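Local atomic coordinates of alternansucrase (Leuconostoc mesenteroides, PDB entry 6HVG), a protein that is a family 70 glycoside hydrolase with a TIM-barrel-type family domain, and also carries choline-binding and cell-wall-binding type repeats. Residues T1185-K1197 with T1251-K1263. Numbering follows the deposited sequence.
Sequences TDFVNLLYVANTK and TNILHRGAYYVLK
Arg1256 reaches across to Asn1195 and Val1193, tying the loop that follows strand 1248-1252 to strand 1190-1197, an outermost strand of a six-stranded antiparallel sheet. Both terminal nitrogens converge on a single amide oxygen: NH2 of Arg1256 lies 2.9 Å from OD1 of Asn1195, NH1 of Arg1256 3.1 Å from the same OD1. NH1 also donates to the backbone, 2.9 Å from O of Val1193, entering from above that carbonyl's plane although the oxygen lies in the guanidinium plane. Arginine suits the place because its flat head offers several N-H groups at one edge, and its extended chain has the length to deliver them.

Tyr1192, with CG anti to the backbone N (chi1 -163°), carries its ring back to the loop, long enough for OH to accept from N of Leu1254 at 3.0 Å. Further along, CB of Ala1258 sits 3.6 Å from CD1 of Leu1190, where a small methyl fits beside the ring of Phe1187; the Tyr1259 ring meets both methyls of Leu1190. CG1 of Val1261 meets CB of Leu1191, and its CG2 lies against CG2 of Val1193 and O of Leu1191. At Gly1257 (phi 117°, psi 156°) a CB would jam against the preceding carbonyl O.

In the second shell, Glu520 binds the backbone nitrogens of His1255, Arg1256 and Gly1257 as well as the Tyr1192 hydroxyl, while Leu1164 O holds ND2 of Asn1195, leaving OD1 turned to the arginine.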
loop_
_atom_site.group_PDB
_atom_site.type_symbol
_atom_site.label_atom_id
_atom_site.label_comp_id
_atom_site.label_asym_id
_atom_site.label_seq_id
_atom_site.Cartn_x
_atom_site.Cartn_y
_atom_site.Cartn_z
ATOM N N THR A 1185 -17.068 11.123 -0.911
ATOM C CA THR A 1185 -16.195 12.164 -0.412
ATOM C C THR A 1185 -16.812 13.546 -0.583
ATOM O O THR A 1185 -17.345 13.897 -1.644
ATOM C CB THR A 1185 -14.787 12.170 -1.079
ATOM O OG1 THR A 1185 -13.937 13.097 -0.398
ATOM C CG2 THR A 1185 -14.874 12.616 -2.548
ATOM N N ASP A 1186 -16.688 14.334 0.478
ATOM C CA ASP A 1186 -17.058 15.741 0.430
ATOM C C ASP A 1186 -15.887 16.556 -0.068
ATOM O O ASP A 1186 -16.050 17.735 -0.352
ATOM C CB ASP A 1186 -17.463 16.263 1.822
ATOM C CG ASP A 1186 -18.446 15.352 2.516
ATOM O OD1 ASP A 1186 -19.336 14.816 1.802
ATOM O OD2 ASP A 1186 -18.297 15.156 3.754
ATOM N N PHE A 1187 -14.708 15.939 -0.143
ATOM C CA PHE A 1187 -13.508 16.625 -0.587
ATOM C C PHE A 1187 -13.475 16.701 -2.114
ATOM O O PHE A 1187 -12.854 15.883 -2.775
ATOM C CB PHE A 1187 -12.283 15.925 -0.034
ATOM C CG PHE A 1187 -11.060 16.804 0.061
ATOM C CD1 PHE A 1187 -10.553 17.467 -1.054
ATOM C CD2 PHE A 1187 -10.395 16.940 1.270
ATOM C CE1 PHE A 1187 -9.408 18.232 -0.959
ATOM C CE2 PHE A 1187 -9.246 17.694 1.355
ATOM C CZ PHE A 1187 -8.757 18.344 0.243
ATOM N N VAL A 1188 -14.176 17.691 -2.661
ATOM C CA VAL A 1188 -14.226 17.930 -4.087
ATOM C C VAL A 1188 -13.996 19.407 -4.372
ATOM O O VAL A 1188 -14.631 20.268 -3.763
ATOM C CB VAL A 1188 -15.570 17.470 -4.651
ATOM C CG1 VAL A 1188 -15.632 17.660 -6.159
ATOM C CG2 VAL A 1188 -15.795 16.008 -4.310
ATOM N N ASN A 1189 -13.077 19.693 -5.294
ATOM C CA ASN A 1189 -12.724 21.051 -5.685
ATOM C C ASN A 1189 -12.535 22.018 -4.520
ATOM O O ASN A 1189 -12.969 23.156 -4.602
ATOM C CB ASN A 1189 -13.753 21.594 -6.661
ATOM C CG ASN A 1189 -13.814 20.787 -7.948
ATOM O OD1 ASN A 1189 -12.827 20.600 -8.629
ATOM N ND2 ASN A 1189 -14.985 20.341 -8.300
ATOM N N LEU A 1190 -11.872 21.566 -3.453
ATOM C CA LEU A 1190 -11.580 22.412 -2.276
ATOM C C LEU A 1190 -10.181 23.019 -2.329
ATOM O O LEU A 1190 -9.266 22.440 -2.907
ATOM C CB LEU A 1190 -11.679 21.619 -0.969
ATOM C CG LEU A 1190 -12.988 20.871 -0.713
ATOM C CD1 LEU A 1190 -12.941 20.240 0.668
ATOM C CD2 LEU A 1190 -14.186 21.782 -0.832
ATOM N N LEU A 1191 -10.021 24.184 -1.717
ATOM C CA LEU A 1191 -8.722 24.827 -1.679
ATOM C C LEU A 1191 -7.899 24.173 -0.580
ATOM O O LEU A 1191 -8.391 23.867 0.515
ATOM C CB LEU A 1191 -8.827 26.350 -1.481
ATOM C CG LEU A 1191 -9.571 27.181 -2.539
ATOM C CD1 LEU A 1191 -9.094 28.631 -2.525
ATOM C CD2 LEU A 1191 -9.445 26.630 -3.944
ATOM N N TYR A 1192 -6.626 23.962 -0.898
ATOM C CA TYR A 1192 -5.732 23.172 -0.062
ATOM C C TYR A 1192 -4.353 23.770 -0.166
ATOM O O TYR A 1192 -3.981 24.269 -1.227
ATOM C CB TYR A 1192 -5.698 21.738 -0.578
ATOM C CG TYR A 1192 -5.156 20.722 0.379
ATOM C CD1 TYR A 1192 -5.962 20.164 1.343
ATOM C CD2 TYR A 1192 -3.864 20.269 0.275
ATOM C CE1 TYR A 1192 -5.479 19.207 2.215
ATOM C CE2 TYR A 1192 -3.370 19.320 1.136
ATOM C CZ TYR A 1192 -4.180 18.789 2.104
ATOM O OH TYR A 1192 -3.677 17.841 2.976
ATOM N N VAL A 1193 -3.618 23.740 0.942
ATOM C CA VAL A 1193 -2.233 24.175 0.961
ATOM C C VAL A 1193 -1.380 22.942 0.765
ATOM O O VAL A 1193 -1.383 22.051 1.591
ATOM C CB VAL A 1193 -1.855 24.827 2.295
ATOM C CG1 VAL A 1193 -0.362 25.074 2.367
ATOM C CG2 VAL A 1193 -2.587 26.140 2.458
ATOM N N ALA A 1194 -0.655 22.904 -0.344
ATOM C CA ALA A 1194 0.250 21.812 -0.643
ATOM C C ALA A 1194 1.682 22.314 -0.684
ATOM O O ALA A 1194 1.915 23.508 -0.787
ATOM C CB ALA A 1194 -0.122 21.192 -1.973
ATOM N N ASN A 1195 2.632 21.390 -0.575
ATOM C CA ASN A 1195 4.041 21.713 -0.724
ATOM C C ASN A 1195 4.505 21.309 -2.125
ATOM O O ASN A 1195 4.865 20.173 -2.353
ATOM C CB ASN A 1195 4.872 21.038 0.364
ATOM C CG ASN A 1195 4.957 21.859 1.621
ATOM O OD1 ASN A 1195 4.091 21.784 2.463
ATOM N ND2 ASN A 1195 6.004 22.659 1.750
ATOM N N THR A 1196 4.506 22.274 -3.038
ATOM C CA THR A 1196 4.680 22.012 -4.461
ATOM C C THR A 1196 5.827 22.763 -5.126
ATOM O O THR A 1196 6.173 22.468 -6.268
ATOM C CB THR A 1196 3.401 22.417 -5.218
ATOM O OG1 THR A 1196 2.984 23.720 -4.772
ATOM C CG2 THR A 1196 2.298 21.414 -4.952
ATOM N N LYS A 1197 6.413 23.727 -4.426
ATOM C CA LYS A 1197 7.362 24.652 -5.030
ATOM C C LYS A 1197 8.767 24.320 -4.574
ATOM O O LYS A 1197 9.027 24.193 -3.393
ATOM C CB LYS A 1197 6.994 26.079 -4.632
ATOM C CG LYS A 1197 7.407 27.146 -5.620
ATOM C CD LYS A 1197 7.194 28.548 -5.062
ATOM C CE LYS A 1197 6.046 29.279 -5.736
ATOM N NZ LYS A 1197 5.940 30.680 -5.235
ATOM N N THR A 1251 -0.803 15.095 -5.013
ATOM C CA THR A 1251 0.017 14.796 -3.855
ATOM C C THR A 1251 -0.664 13.715 -3.020
ATOM O O THR A 1251 -1.857 13.499 -3.122
ATOM C CB THR A 1251 0.231 16.042 -2.964
ATOM O OG1 THR A 1251 0.924 15.662 -1.769
ATOM C CG2 THR A 1251 -1.087 16.668 -2.566
ATOM N N ASN A 1252 0.122 13.036 -2.198
ATOM C CA ASN A 1252 -0.438 12.249 -1.129
ATOM C C ASN A 1252 -1.036 13.225 -0.113
ATOM O O ASN A 1252 -0.556 14.350 0.029
ATOM C CB ASN A 1252 0.633 11.378 -0.467
ATOM C CG ASN A 1252 1.762 12.194 0.119
ATOM O OD1 ASN A 1252 2.390 12.998 -0.579
ATOM N ND2 ASN A 1252 2.029 11.997 1.397
ATOM N N ILE A 1253 -2.094 12.810 0.573
ATOM C CA ILE A 1253 -2.763 13.671 1.524
ATOM C C ILE A 1253 -1.790 14.160 2.601
ATOM O O ILE A 1253 -1.001 13.381 3.120
ATOM C CB ILE A 1253 -3.983 12.991 2.178
ATOM C CG1 ILE A 1253 -3.598 11.719 2.916
ATOM C CG2 ILE A 1253 -5.052 12.724 1.151
ATOM C CD1 ILE A 1253 -4.759 11.030 3.596
ATOM N N LEU A 1254 -1.858 15.453 2.915
ATOM C CA LEU A 1254 -0.899 16.089 3.817
ATOM C C LEU A 1254 -1.397 16.323 5.236
ATOM O O LEU A 1254 -0.705 16.984 6.022
ATOM C CB LEU A 1254 -0.423 17.426 3.223
ATOM C CG LEU A 1254 0.251 17.338 1.848
ATOM C CD1 LEU A 1254 0.883 18.659 1.474
ATOM C CD2 LEU A 1254 1.320 16.271 1.814
ATOM N N HIS A 1255 -2.573 15.781 5.564
ATOM C CA HIS A 1255 -3.115 15.817 6.940
ATOM C C HIS A 1255 -3.434 17.239 7.451
ATOM O O HIS A 1255 -3.345 17.533 8.648
ATOM C CB HIS A 1255 -2.149 15.122 7.919
ATOM C CG HIS A 1255 -1.942 13.672 7.640
ATOM N ND1 HIS A 1255 -1.290 12.836 8.521
ATOM C CD2 HIS A 1255 -2.318 12.904 6.594
ATOM C CE1 HIS A 1255 -1.258 11.617 8.018
ATOM N NE2 HIS A 1255 -1.882 11.629 6.854
ATOM N N ARG A 1256 -3.794 18.114 6.535
ATOM C CA ARG A 1256 -3.993 19.513 6.873
ATOM C C ARG A 1256 -5.470 19.882 7.048
ATOM O O ARG A 1256 -5.786 20.801 7.818
ATOM C CB ARG A 1256 -3.335 20.400 5.818
ATOM C CG ARG A 1256 -1.854 20.514 6.076
ATOM C CD ARG A 1256 -1.096 21.184 4.955
ATOM N NE ARG A 1256 0.315 21.254 5.311
ATOM C CZ ARG A 1256 1.301 21.559 4.476
ATOM N NH1 ARG A 1256 1.053 21.826 3.208
ATOM N NH2 ARG A 1256 2.549 21.601 4.913
ATOM N N GLY A 1257 -6.343 19.185 6.322
ATOM C CA GLY A 1257 -7.766 19.328 6.494
ATOM C C GLY A 1257 -8.452 19.857 5.250
ATOM O O GLY A 1257 -7.827 20.518 4.411
ATOM N N ALA A 1258 -9.743 19.558 5.133
ATOM C CA ALA A 1258 -10.523 20.026 4.005
ATOM C C ALA A 1258 -10.688 21.545 4.007
ATOM O O ALA A 1258 -10.829 22.161 2.945
ATOM C CB ALA A 1258 -11.886 19.364 4.012
ATOM N N TYR A 1259 -10.691 22.157 5.198
ATOM C CA TYR A 1259 -10.915 23.617 5.303
ATOM C C TYR A 1259 -9.866 24.305 6.164
ATOM O O TYR A 1259 -10.186 25.135 6.997
ATOM C CB TYR A 1259 -12.333 23.899 5.805
ATOM C CG TYR A 1259 -13.386 23.333 4.882
ATOM C CD1 TYR A 1259 -13.630 23.928 3.656
ATOM C CD2 TYR A 1259 -14.120 22.188 5.224
ATOM C CE1 TYR A 1259 -14.574 23.414 2.791
ATOM C CE2 TYR A 1259 -15.078 21.665 4.364
ATOM C CZ TYR A 1259 -15.299 22.283 3.148
ATOM O OH TYR A 1259 -16.241 21.772 2.273
ATOM N N TYR A 1260 -8.604 23.939 5.959
ATOM C CA TYR A 1260 -7.461 24.636 6.544
ATOM C C TYR A 1260 -7.300 25.995 5.857
ATOM O O TYR A 1260 -6.801 26.934 6.467
ATOM C CB TYR A 1260 -6.210 23.776 6.360
ATOM C CG TYR A 1260 -4.920 24.333 6.911
ATOM C CD1 TYR A 1260 -4.732 24.461 8.268
ATOM C CD2 TYR A 1260 -3.876 24.688 6.071
ATOM C CE1 TYR A 1260 -3.555 24.945 8.770
ATOM C CE2 TYR A 1260 -2.690 25.184 6.566
ATOM C CZ TYR A 1260 -2.534 25.314 7.908
ATOM O OH TYR A 1260 -1.348 25.815 8.410
ATOM N N VAL A 1261 -7.711 26.077 4.591
ATOM C CA VAL A 1261 -7.826 27.347 3.883
ATOM C C VAL A 1261 -9.176 27.946 4.261
ATOM O O VAL A 1261 -10.213 27.341 4.012
ATOM C CB VAL A 1261 -7.779 27.173 2.359
ATOM C CG1 VAL A 1261 -7.892 28.528 1.658
ATOM C CG2 VAL A 1261 -6.499 26.469 1.920
ATOM N N LEU A 1262 -9.159 29.133 4.866
ATOM C CA LEU A 1262 -10.330 29.662 5.564
ATOM C C LEU A 1262 -11.388 30.253 4.657
ATOM O O LEU A 1262 -11.092 30.906 3.666
ATOM C CB LEU A 1262 -9.905 30.697 6.586
ATOM C CG LEU A 1262 -9.007 30.141 7.687
ATOM C CD1 LEU A 1262 -8.440 31.241 8.566
ATOM C CD2 LEU A 1262 -9.791 29.152 8.513
ATOM N N LYS A 1263 -12.632 30.018 5.060
ATOM C CA LYS A 1263 -13.803 30.192 4.224
ATOM C C LYS A 1263 -14.960 30.687 5.075
ATOM O O LYS A 1263 -15.018 30.399 6.266
ATOM C CB LYS A 1263 -14.111 28.827 3.623
ATOM C CG LYS A 1263 -15.225 28.705 2.596
ATOM C CD LYS A 1263 -15.809 27.300 2.669
ATOM C CE LYS A 1263 -16.647 26.865 1.483
ATOM N NZ LYS A 1263 -17.347 25.590 1.814
HETATM O O HOH W 1 -10.729 24.312 1.484
HETATM O O HOH W 2 2.598 18.423 -1.674
#